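Local atomic coordinates of methionine gamma-lyase (Trichomonas vaginalis, PDB entry 1E5E), a protein that belongs to the Cys/Met metabolism family of pyridoxal-phosphate-dependent enzymes and assembles from four chains. Residues A[154-159]-A[303-308]. Sequence-based numbering, arbitrary orientation.
Unlike the reference sequence in segment 303-308: Tyr308 (reference Ser). With PPJ (N-(hydroxy{3-hydroxy-2-methyl-5-[(phosphonooxy)methyl]pyridin-4-yl}methyl)norvaline), chain C; SO4 (sulfate ion), chain D.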
loop_
_atom_site.group_PDB
_atom_site.type_symbol
_atom_site.label_atom_id
_atom_site.label_comp_id
_atom_site.label_asym_id
_atom_site.label_seq_id
_atom_site.Cartn_x
_atom_site.Cartn_y
_atom_site.Cartn_z
ATOM N N GLU A 154 -11.611 -22.118 23.214
ATOM C CA GLU A 154 -12.179 -21.526 22.002
ATOM C C GLU A 154 -13.618 -22.038 21.877
ATOM O O GLU A 154 -13.760 -23.278 21.873
ATOM C CB GLU A 154 -11.532 -22.070 20.735
ATOM C CG GLU A 154 -10.044 -21.845 20.577
ATOM C CD GLU A 154 -9.406 -22.499 19.378
ATOM O OE1 GLU A 154 -10.163 -22.986 18.501
ATOM O OE2 GLU A 154 -8.148 -22.618 19.308
ATOM N N THR A 155 -14.591 -21.187 21.620
ATOM C CA THR A 155 -15.915 -21.708 21.306
ATOM C C THR A 155 -16.581 -20.816 20.263
ATOM O O THR A 155 -16.649 -19.599 20.405
ATOM C CB THR A 155 -16.740 -21.827 22.605
ATOM O OG1 THR A 155 -18.047 -22.301 22.312
ATOM C CG2 THR A 155 -16.908 -20.486 23.332
ATOM N N PRO A 156 -17.105 -21.390 19.184
ATOM C CA PRO A 156 -17.009 -22.825 18.909
ATOM C C PRO A 156 -15.577 -23.226 18.624
ATOM O O PRO A 156 -14.809 -22.389 18.086
ATOM C CB PRO A 156 -17.873 -23.041 17.680
ATOM C CG PRO A 156 -18.749 -21.818 17.560
ATOM C CD PRO A 156 -17.926 -20.706 18.172
ATOM N N ALA A 157 -15.184 -24.456 18.960
ATOM C CA ALA A 157 -13.805 -24.883 18.807
ATOM C C ALA A 157 -13.342 -25.198 17.386
ATOM O O ALA A 157 -14.071 -25.679 16.517
ATOM C CB ALA A 157 -13.537 -26.168 19.621
ATOM N N ASN A 158 -12.062 -24.914 17.152
ATOM C CA ASN A 158 -11.450 -25.148 15.839
ATOM C C ASN A 158 -10.794 -26.510 15.902
ATOM O O ASN A 158 -9.866 -26.639 16.702
ATOM C CB ASN A 158 -10.421 -24.041 15.570
ATOM C CG ASN A 158 -9.747 -24.185 14.216
ATOM O OD1 ASN A 158 -10.052 -25.120 13.451
ATOM N ND2 ASN A 158 -8.868 -23.227 13.901
ATOM N N PRO A 159 -11.243 -27.487 15.147
ATOM C CA PRO A 159 -12.251 -27.347 14.125
ATOM C C PRO A 159 -13.570 -28.071 14.335
ATOM O O PRO A 159 -14.422 -28.043 13.435
ATOM C CB PRO A 159 -11.495 -28.065 12.987
ATOM C CG PRO A 159 -10.965 -29.294 13.669
ATOM C CD PRO A 159 -10.644 -28.863 15.092
ATOM N N LYS A 303 -27.587 -18.857 23.603
ATOM C CA LYS A 303 -27.384 -17.816 24.602
ATOM C C LYS A 303 -26.100 -17.024 24.336
ATOM O O LYS A 303 -26.119 -15.792 24.527
ATOM C CB LYS A 303 -27.438 -18.417 26.001
ATOM C CG LYS A 303 -26.572 -17.776 27.066
ATOM N N GLN A 304 -25.066 -17.641 23.794
ATOM C CA GLN A 304 -23.809 -16.949 23.571
ATOM C C GLN A 304 -23.591 -16.301 22.199
ATOM O O GLN A 304 -22.762 -15.416 22.049
ATOM C CB GLN A 304 -22.695 -18.026 23.740
ATOM C CG GLN A 304 -22.785 -18.656 25.113
ATOM C CD GLN A 304 -21.631 -19.532 25.500
ATOM O OE1 GLN A 304 -21.376 -19.624 26.702
ATOM N NE2 GLN A 304 -20.891 -20.180 24.602
ATOM N N MET A 305 -24.318 -16.751 21.174
ATOM C CA MET A 305 -24.145 -16.286 19.808
ATOM C C MET A 305 -25.346 -15.572 19.232
ATOM O O MET A 305 -26.435 -16.154 19.177
ATOM C CB MET A 305 -23.804 -17.537 18.937
ATOM C CG MET A 305 -22.622 -18.314 19.502
ATOM S SD MET A 305 -22.233 -19.846 18.647
ATOM C CE MET A 305 -21.709 -19.159 17.067
ATOM N N ARG A 306 -25.205 -14.347 18.751
ATOM C CA ARG A 306 -26.326 -13.643 18.157
ATOM C C ARG A 306 -26.673 -14.262 16.803
ATOM O O ARG A 306 -27.765 -13.973 16.290
ATOM C CB ARG A 306 -26.048 -12.160 17.952
ATOM C CG ARG A 306 -25.445 -11.506 19.181
ATOM C CD ARG A 306 -25.481 -9.961 19.147
ATOM N NE ARG A 306 -25.051 -9.519 20.490
ATOM C CZ ARG A 306 -23.802 -9.520 20.951
ATOM N NH1 ARG A 306 -22.717 -9.867 20.255
ATOM N NH2 ARG A 306 -23.614 -9.112 22.202
ATOM N N MET A 307 -25.669 -14.842 16.115
ATOM C CA MET A 307 -25.879 -15.507 14.840
ATOM C C MET A 307 -25.143 -16.841 14.971
ATOM O O MET A 307 -24.268 -16.885 15.841
ATOM C CB MET A 307 -25.354 -14.737 13.611
ATOM C CG MET A 307 -26.264 -13.523 13.421
ATOM S SD MET A 307 -25.933 -12.564 11.970
ATOM C CE MET A 307 -24.392 -11.747 12.400
ATOM N N TYR A 308 -25.411 -17.813 14.118
ATOM C CA TYR A 308 -24.734 -19.084 14.306
ATOM C C TYR A 308 -23.438 -19.216 13.532
ATOM O O TYR A 308 -22.834 -20.295 13.579
ATOM C CB TYR A 308 -25.716 -20.245 14.030
ATOM C CG TYR A 308 -26.805 -20.300 15.098
ATOM C CD1 TYR A 308 -28.144 -20.065 14.804
ATOM C CD2 TYR A 308 -26.470 -20.608 16.408
ATOM C CE1 TYR A 308 -29.117 -20.160 15.791
ATOM C CE2 TYR A 308 -27.415 -20.691 17.411
ATOM C CZ TYR A 308 -28.747 -20.479 17.074
ATOM O OH TYR A 308 -29.678 -20.541 18.079
HETATM N N1 PPJ C . -6.884 -18.624 16.642
HETATM C C2 PPJ C . -7.747 -19.297 15.852
HETATM C C6 PPJ C . -5.602 -18.394 16.240
HETATM C C2A PPJ C . -8.906 -19.958 16.292
HETATM C C3 PPJ C . -7.298 -19.570 14.543
HETATM O O3 PPJ C . -8.089 -20.340 13.845
HETATM C C4 PPJ C . -6.057 -19.148 14.055
HETATM C C4A PPJ C . -5.704 -19.490 12.716
HETATM C C5 PPJ C . -5.127 -18.592 14.934
HETATM N N PPJ C . -6.213 -20.548 12.056
HETATM C C5A PPJ C . -3.902 -17.970 14.529
HETATM O OP4 PPJ C . -4.167 -16.839 13.963
HETATM P P PPJ C . -3.073 -16.414 12.886
HETATM O OP1 PPJ C . -3.530 -14.967 12.399
HETATM O OP2 PPJ C . -3.072 -17.453 11.724
HETATM O OP3 PPJ C . -1.617 -16.331 13.524
HETATM C CA PPJ C . -5.964 -20.843 10.749
HETATM C CB PPJ C . -4.607 -20.793 10.185
HETATM C C PPJ C . -6.680 -21.986 10.280
HETATM C CG PPJ C . -3.543 -21.752 10.580
HETATM C CD PPJ C . -3.412 -22.759 9.539
HETATM O O PPJ C . -7.395 -22.630 11.130
HETATM O OXT PPJ C . -7.010 -22.111 9.022
HETATM S S SO4 D . -33.056 -20.638 17.035
HETATM O O1 SO4 D . -33.775 -20.621 15.715
HETATM O O2 SO4 D . -32.134 -21.820 17.108
HETATM O O3 SO4 D . -34.092 -20.801 18.137
HETATM O O4 SO4 D . -32.341 -19.334 17.226
HETATM O O HOH W 1 -20.100 -20.398 21.492
#
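Met305 runs extended from CA to SD (chi2 175°) and then turns about the CG-SD bond (chi3 66°), bringing its CE methyl tip to tip with Pro156, 4.0 Å from the ring's CG. A flexible, unbranched thioether can adapt its end to the compact ring of a proline. Beside this apolar touch, Thr155 swings OG1 away from its own N (chi1 178°) to a water, and its CG2 meets Gln304, which crosses at about a right angle with NE2 4.2 Å away. The water lies 2.9 Å from Thr155 OG1 and accepts from Gln304 NE2 at 3.2 Å. Thr155 OG1 also pairs with Ile164 N, Gln304 NE2 with Ile164 O and Gln304 OE1 with Met166 N, a use of both amide ends that suits glutamine to a buried site. In this type I fold of PLP-dependent enzymes, the contact joins the loop after strand 148-154, with cis peptides before Pro156 and Pro159, to the end of helix 298-304. Glu154 OE1 reaches across the turn to accept from Asn158 N at 3.0 Å, and Asn158 ND2 donates to the bound PPJ: to O at 3.2 Å, and weakly to O3. Arg373 NH1 bonds to Asn158 OD1, which helps fix the amide's rotation.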